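Local coordinates for Tll1590 protein (Thermosynechococcus elongatus, PDB 6LDQ), which belongs to the sucrose-phosphate synthases, glycosyltransferases with a Rossmann-like domain of the GT-B type, at residues A[9-14]-A[109-114]; A[85-90]-A[113-118]. All blocks are in the same frame, centred on the assembly; numbering follows the deposited sequence.

Interaction 1. Residues A[9-14]-A[109-114]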
loop_
_atom_site.group_PDB
_atom_site.type_symbol
_atom_site.label_atom_id
_atom_site.label_comp_id
_atom_site.label_asym_id
_atom_site.label_seq_id
_atom_site.Cartn_x
_atom_site.Cartn_y
_atom_site.Cartn_z
ATOM N N ALA A 9 -0.876 7.213 3.878
ATOM C CA ALA A 9 -0.555 5.941 4.493
ATOM C C ALA A 9 -0.102 4.986 3.407
ATOM O O ALA A 9 -0.779 4.845 2.381
ATOM C CB ALA A 9 -1.754 5.361 5.251
ATOM N N LEU A 10 1.052 4.364 3.625
ATOM C CA LEU A 10 1.481 3.211 2.845
ATOM C C LEU A 10 1.248 1.976 3.708
ATOM O O LEU A 10 1.468 2.004 4.925
ATOM C CB LEU A 10 2.957 3.315 2.437
ATOM C CG LEU A 10 3.375 4.156 1.210
ATOM C CD1 LEU A 10 2.728 5.520 1.150
ATOM C CD2 LEU A 10 4.897 4.259 1.119
ATOM N N ILE A 11 0.764 0.906 3.091
ATOM C CA ILE A 11 0.453 -0.311 3.829
ATOM C C ILE A 11 1.171 -1.483 3.177
ATOM O O ILE A 11 1.031 -1.701 1.970
ATOM C CB ILE A 11 -1.060 -0.587 3.876
ATOM C CG1 ILE A 11 -1.767 0.470 4.713
ATOM C CG2 ILE A 11 -1.330 -1.964 4.478
ATOM C CD1 ILE A 11 -3.253 0.439 4.543
ATOM N N SER A 12 1.934 -2.232 3.989
ATOM C CA SER A 12 2.636 -3.456 3.636
ATOM C C SER A 12 2.484 -4.414 4.826
ATOM O O SER A 12 3.381 -4.554 5.661
ATOM C CB SER A 12 4.101 -3.195 3.312
ATOM O OG SER A 12 4.751 -4.380 2.899
ATOM N N VAL A 13 1.329 -5.086 4.890
ATOM C CA VAL A 13 1.066 -6.095 5.920
ATOM C C VAL A 13 2.316 -6.921 6.178
ATOM O O VAL A 13 2.810 -6.987 7.311
ATOM C CB VAL A 13 -0.102 -7.008 5.525
ATOM C CG1 VAL A 13 -0.406 -7.999 6.676
ATOM C CG2 VAL A 13 -1.331 -6.193 5.140
ATOM N N HIS A 14 2.849 -7.541 5.129
ATOM C CA HIS A 14 4.151 -8.195 5.227
ATOM C C HIS A 14 5.279 -7.198 4.947
ATOM O O HIS A 14 6.008 -6.789 5.851
ATOM C CB HIS A 14 4.238 -9.383 4.257
ATOM C CG HIS A 14 5.394 -10.295 4.528
ATOM N ND1 HIS A 14 6.699 -9.946 4.247
ATOM C CD2 HIS A 14 5.443 -11.538 5.060
ATOM C CE1 HIS A 14 7.500 -10.938 4.591
ATOM N NE2 HIS A 14 6.763 -11.916 5.086
ATOM N N ILE A 109 -4.127 6.351 0.318
ATOM C CA ILE A 109 -3.600 5.138 0.915
ATOM C C ILE A 109 -2.999 4.317 -0.209
ATOM O O ILE A 109 -3.676 4.056 -1.205
ATOM C CB ILE A 109 -4.691 4.337 1.651
ATOM C CG1 ILE A 109 -5.358 5.190 2.741
ATOM C CG2 ILE A 109 -4.083 3.090 2.247
ATOM C CD1 ILE A 109 -6.229 4.360 3.710
ATOM N N HIS A 110 -1.737 3.916 -0.054
ATOM C CA HIS A 110 -0.999 3.191 -1.089
ATOM C C HIS A 110 -0.639 1.820 -0.532
ATOM O O HIS A 110 0.193 1.712 0.371
ATOM C CB HIS A 110 0.243 3.976 -1.530
ATOM C CG HIS A 110 1.027 3.321 -2.632
ATOM N ND1 HIS A 110 2.148 3.902 -3.190
ATOM C CD2 HIS A 110 0.864 2.132 -3.265
ATOM C CE1 HIS A 110 2.636 3.104 -4.126
ATOM N NE2 HIS A 110 1.872 2.025 -4.195
ATOM N N THR A 111 -1.267 0.779 -1.080
ATOM C CA THR A 111 -1.162 -0.593 -0.605
ATOM C C THR A 111 -0.130 -1.367 -1.420
ATOM O O THR A 111 0.090 -1.079 -2.599
ATOM C CB THR A 111 -2.530 -1.271 -0.693
ATOM O OG1 THR A 111 -3.089 -1.082 -1.996
ATOM C CG2 THR A 111 -3.461 -0.630 0.301
ATOM N N ASN A 112 0.532 -2.327 -0.771
ATOM C CA ASN A 112 1.638 -3.063 -1.372
ATOM C C ASN A 112 1.368 -4.562 -1.326
ATOM O O ASN A 112 1.180 -5.120 -0.243
ATOM C CB ASN A 112 2.952 -2.808 -0.658
ATOM C CG ASN A 112 4.136 -3.344 -1.438
ATOM O OD1 ASN A 112 4.395 -2.921 -2.570
ATOM N ND2 ASN A 112 4.866 -4.270 -0.839
ATOM N N TYR A 113 1.434 -5.213 -2.493
ATOM C CA TYR A 113 1.110 -6.633 -2.650
ATOM C C TYR A 113 -0.371 -6.924 -2.407
ATOM O O TYR A 113 -1.043 -6.232 -1.640
ATOM C CB TYR A 113 1.981 -7.501 -1.732
ATOM C CG TYR A 113 1.967 -8.978 -2.093
ATOM C CD1 TYR A 113 2.250 -9.402 -3.387
ATOM C CD2 TYR A 113 1.690 -9.942 -1.129
ATOM C CE1 TYR A 113 2.248 -10.749 -3.716
ATOM C CE2 TYR A 113 1.677 -11.282 -1.443
ATOM C CZ TYR A 113 1.960 -11.683 -2.738
ATOM O OH TYR A 113 1.956 -13.021 -3.046
ATOM N N TRP A 114 -0.885 -7.997 -3.028
ATOM C CA TRP A 114 -2.331 -8.201 -3.048
ATOM C C TRP A 114 -2.928 -8.297 -1.651
ATOM O O TRP A 114 -4.081 -7.892 -1.452
ATOM C CB TRP A 114 -2.675 -9.445 -3.890
ATOM C CG TRP A 114 -2.364 -10.775 -3.280
ATOM C CD1 TRP A 114 -1.227 -11.511 -3.454
ATOM C CD2 TRP A 114 -3.233 -11.568 -2.451
ATOM N NE1 TRP A 114 -1.325 -12.712 -2.762
ATOM C CE2 TRP A 114 -2.542 -12.758 -2.133
ATOM C CE3 TRP A 114 -4.517 -11.379 -1.938
ATOM C CZ2 TRP A 114 -3.110 -13.763 -1.347
ATOM C CZ3 TRP A 114 -5.072 -12.371 -1.147
ATOM C CH2 TRP A 114 -4.366 -13.542 -0.855
#
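Ala9 O and His110 N open a parallel ladder between strands 9-11 and 109-112, whose short axes run at 14° and approach to 4.6 Å. Three backbone bonds join them. His110 N reaches Ala9 O at 2.8 Å with an N-H...O angle of 164°; Ile11 N donates to His110 O at 2.9 Å; and Asn112 N to Ile11 O is weak, with an N-H...O angle of only 127°. Each accepting carbonyl is also approached by a CA-H, as between Leu10 CA and His110 O at 3.2 Å. On the sheet face that carries Ala9, Ile11 and Ile109, Ile11 CD1 lies 3.6 Å from Ile109 CG2, both residues touching Phe97 of helix 90-104.

The polar side chains find their partners farther out. His110, with CG anti to its backbone N, carries its imidazole away from strand 9-11, and both nitrogens are satisfied, ND1 by Tyr211 OH and NE2 by Thr134 OG1. Thr111 OG1 bonds with His133 and Trp131, and Asn112 OD1 with His136. Adjacent parallel strands at the middle of a sheet, flanked by helices 32-42 and 90-104, are the core of a Rossmann-like alpha/beta domain of the GT-B kind.

Interaction 2. Residues A[85-90]-A[113-118]; sequences KLFETL and YWLSGW
Phe87 sets its edge against the face of Trp118: CE1 stands 3.6 Å from Trp118 CD1, over the rim of the indole, and the planes of the Phe87 ring and the five-membered ring meet at 73°, a T-shaped pair. The CB of Phe87 points neither toward nor away from the helix, but with CG anti to the backbone N (chi1 -172°) the ring end comes nearer. The same ring meets Trp114 differently. Here the planes differ by 27°, yet the six-membered ring is slid so far that the centroids are 5.8 Å apart and overlap is slight; the nearest atoms are Phe87 CD1 and Trp114 CZ3, at 3.6 Å.

Phe87, Trp114 and Trp118 thus form an aromatic cluster, in which the two tryptophans, four residues apart on helix 113-126, receive Phe87, the first residue of the 3-10 segment 87-89, just before helix 90-104 in this Rossmann-like domain. The rest of the packing is largely aliphatic. Leu115 sends CD2 to the edge of the Phe87 ring and to the backbone N of Phe87, while its CD1 meets Leu86 CB at 3.9 Å. Leu90 crosses Trp118 at a slant, Leu90 CB lying 3.6 Å from Trp118 CE3, and Leu90 CD1 comes within 3.2 Å of Leu115 O. Leu86 O, gripped by Thr89 N and by Thr89 OG1 on a lone pair, the latter at 2.7 Å, pins the turn that presents Phe87.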
loop_
_atom_site.group_PDB
_atom_site.type_symbol
_atom_site.label_atom_id
_atom_site.label_comp_id
_atom_site.label_asym_id
_atom_site.label_seq_id
_atom_site.Cartn_x
_atom_site.Cartn_y
_atom_site.Cartn_z
ATOM N N LYS A 85 0.350 -17.460 4.491
ATOM C CA LYS A 85 -0.498 -17.687 5.659
ATOM C C LYS A 85 -1.047 -16.385 6.236
ATOM O O LYS A 85 -1.601 -16.393 7.341
ATOM C CB LYS A 85 0.275 -18.440 6.748
ATOM C CG LYS A 85 0.523 -19.911 6.449
ATOM C CD LYS A 85 -0.737 -20.737 6.648
ATOM C CE LYS A 85 -0.660 -22.043 5.882
ATOM N NZ LYS A 85 -0.226 -23.150 6.771
ATOM N N LEU A 86 -0.899 -15.262 5.529
ATOM C CA LEU A 86 -1.280 -13.982 6.108
ATOM C C LEU A 86 -2.746 -13.637 5.895
ATOM O O LEU A 86 -3.301 -12.878 6.699
ATOM C CB LEU A 86 -0.400 -12.854 5.535
ATOM C CG LEU A 86 0.923 -12.675 6.285
ATOM C CD1 LEU A 86 1.713 -11.486 5.745
ATOM C CD2 LEU A 86 0.665 -12.506 7.784
ATOM N N PHE A 87 -3.388 -14.167 4.840
ATOM C CA PHE A 87 -4.744 -13.729 4.498
ATOM C C PHE A 87 -5.694 -13.743 5.700
ATOM O O PHE A 87 -6.527 -12.837 5.856
ATOM C CB PHE A 87 -5.322 -14.590 3.371
ATOM C CG PHE A 87 -6.621 -14.067 2.849
ATOM C CD1 PHE A 87 -6.651 -12.942 2.050
ATOM C CD2 PHE A 87 -7.815 -14.669 3.197
ATOM C CE1 PHE A 87 -7.856 -12.441 1.593
ATOM C CE2 PHE A 87 -9.013 -14.175 2.744
ATOM C CZ PHE A 87 -9.039 -13.066 1.946
ATOM N N GLU A 88 -5.597 -14.768 6.562
ATOM C CA GLU A 88 -6.566 -14.871 7.651
ATOM C C GLU A 88 -6.338 -13.844 8.761
ATOM O O GLU A 88 -7.175 -13.762 9.668
ATOM C CB GLU A 88 -6.557 -16.287 8.249
ATOM C CG GLU A 88 -5.427 -16.583 9.240
ATOM C CD GLU A 88 -5.344 -18.064 9.612
ATOM O OE1 GLU A 88 -6.292 -18.809 9.294
ATOM O OE2 GLU A 88 -4.333 -18.485 10.219
ATOM N N THR A 89 -5.237 -13.076 8.710
ATOM C CA THR A 89 -4.906 -12.065 9.708
ATOM C C THR A 89 -5.421 -10.674 9.351
ATOM O O THR A 89 -5.411 -9.788 10.222
ATOM C CB THR A 89 -3.380 -11.971 9.913
ATOM O OG1 THR A 89 -2.782 -11.249 8.823
ATOM C CG2 THR A 89 -2.760 -13.354 9.973
ATOM N N LEU A 90 -5.906 -10.485 8.121
ATOM C CA LEU A 90 -6.203 -9.203 7.489
ATOM C C LEU A 90 -7.398 -8.475 8.110
ATOM O O LEU A 90 -7.324 -7.246 8.267
ATOM C CB LEU A 90 -6.400 -9.397 5.977
ATOM C CG LEU A 90 -5.152 -9.938 5.263
ATOM C CD1 LEU A 90 -5.219 -9.752 3.737
ATOM C CD2 LEU A 90 -3.876 -9.273 5.822
ATOM N N TYR A 113 1.434 -5.213 -2.493
ATOM C CA TYR A 113 1.110 -6.633 -2.650
ATOM C C TYR A 113 -0.371 -6.924 -2.407
ATOM O O TYR A 113 -1.043 -6.232 -1.640
ATOM C CB TYR A 113 1.981 -7.501 -1.732
ATOM C CG TYR A 113 1.967 -8.978 -2.093
ATOM C CD1 TYR A 113 2.250 -9.402 -3.387
ATOM C CD2 TYR A 113 1.690 -9.942 -1.129
ATOM C CE1 TYR A 113 2.248 -10.749 -3.716
ATOM C CE2 TYR A 113 1.677 -11.282 -1.443
ATOM C CZ TYR A 113 1.960 -11.683 -2.738
ATOM O OH TYR A 113 1.956 -13.021 -3.046
ATOM N N TRP A 114 -0.885 -7.997 -3.028
ATOM C CA TRP A 114 -2.331 -8.201 -3.048
ATOM C C TRP A 114 -2.928 -8.297 -1.651
ATOM O O TRP A 114 -4.081 -7.892 -1.452
ATOM C CB TRP A 114 -2.675 -9.445 -3.890
ATOM C CG TRP A 114 -2.364 -10.775 -3.280
ATOM C CD1 TRP A 114 -1.227 -11.511 -3.454
ATOM C CD2 TRP A 114 -3.233 -11.568 -2.451
ATOM N NE1 TRP A 114 -1.325 -12.712 -2.762
ATOM C CE2 TRP A 114 -2.542 -12.758 -2.133
ATOM C CE3 TRP A 114 -4.517 -11.379 -1.938
ATOM C CZ2 TRP A 114 -3.110 -13.763 -1.347
ATOM C CZ3 TRP A 114 -5.072 -12.371 -1.147
ATOM C CH2 TRP A 114 -4.366 -13.542 -0.855
ATOM N N LEU A 115 -2.158 -8.795 -0.671
ATOM C CA LEU A 115 -2.662 -8.962 0.697
ATOM C C LEU A 115 -2.993 -7.611 1.337
ATOM O O LEU A 115 -4.077 -7.416 1.891
ATOM C CB LEU A 115 -1.626 -9.708 1.553
ATOM C CG LEU A 115 -1.387 -11.200 1.274
ATOM C CD1 LEU A 115 -0.042 -11.618 1.818
ATOM C CD2 LEU A 115 -2.498 -12.050 1.892
ATOM N N SER A 116 -2.053 -6.682 1.300
ATOM C CA SER A 116 -2.366 -5.316 1.718
ATOM C C SER A 116 -3.501 -4.737 0.877
ATOM O O SER A 116 -4.302 -3.939 1.374
ATOM C CB SER A 116 -1.120 -4.450 1.602
ATOM O OG SER A 116 -0.003 -5.084 2.211
ATOM N N GLY A 117 -3.620 -5.168 -0.385
ATOM C CA GLY A 117 -4.662 -4.633 -1.246
ATOM C C GLY A 117 -6.060 -5.012 -0.826
ATOM O O GLY A 117 -6.996 -4.226 -0.982
ATOM N N TRP A 118 -6.235 -6.247 -0.336
ATOM C CA TRP A 118 -7.468 -6.616 0.347
ATOM C C TRP A 118 -7.809 -5.597 1.438
ATOM O O TRP A 118 -8.956 -5.148 1.570
ATOM C CB TRP A 118 -7.301 -8.015 0.947
ATOM C CG TRP A 118 -8.591 -8.634 1.355
ATOM C CD1 TRP A 118 -9.442 -9.363 0.564
ATOM C CD2 TRP A 118 -9.201 -8.557 2.641
ATOM N NE1 TRP A 118 -10.539 -9.755 1.299
ATOM C CE2 TRP A 118 -10.416 -9.264 2.573
ATOM C CE3 TRP A 118 -8.840 -7.941 3.845
ATOM C CZ2 TRP A 118 -11.272 -9.395 3.672
ATOM C CZ3 TRP A 118 -9.690 -8.075 4.945
ATOM C CH2 TRP A 118 -10.890 -8.807 4.850
#

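Overall arrangement
The second segments, 109-114 and 113-118, overlap at Tyr113 and Trp114, because strand 108-112 runs into helix 113-126; of these two residues Trp114 makes its contact in interaction 2. The centres of the interactions are about 10 Å apart, and Ser116 joins them directly. Its OG lies 3.0 Å from Val13 N, probably a hydrogen bond, and it also bonds with Asn112 O, while Ser116 CB packs 3.5 Å from Ile11 O. Helix 113-126 is thereby tied, near its N-terminal end, to the loop after strand 8-11. The centre of interaction 1 lies about 2 Å, and that of interaction 2 about 11 Å, from the centre of the chain; a thiocyanate ion, probably from the crystallisation liquor, lies about 4 Å from the Trp114 side chain.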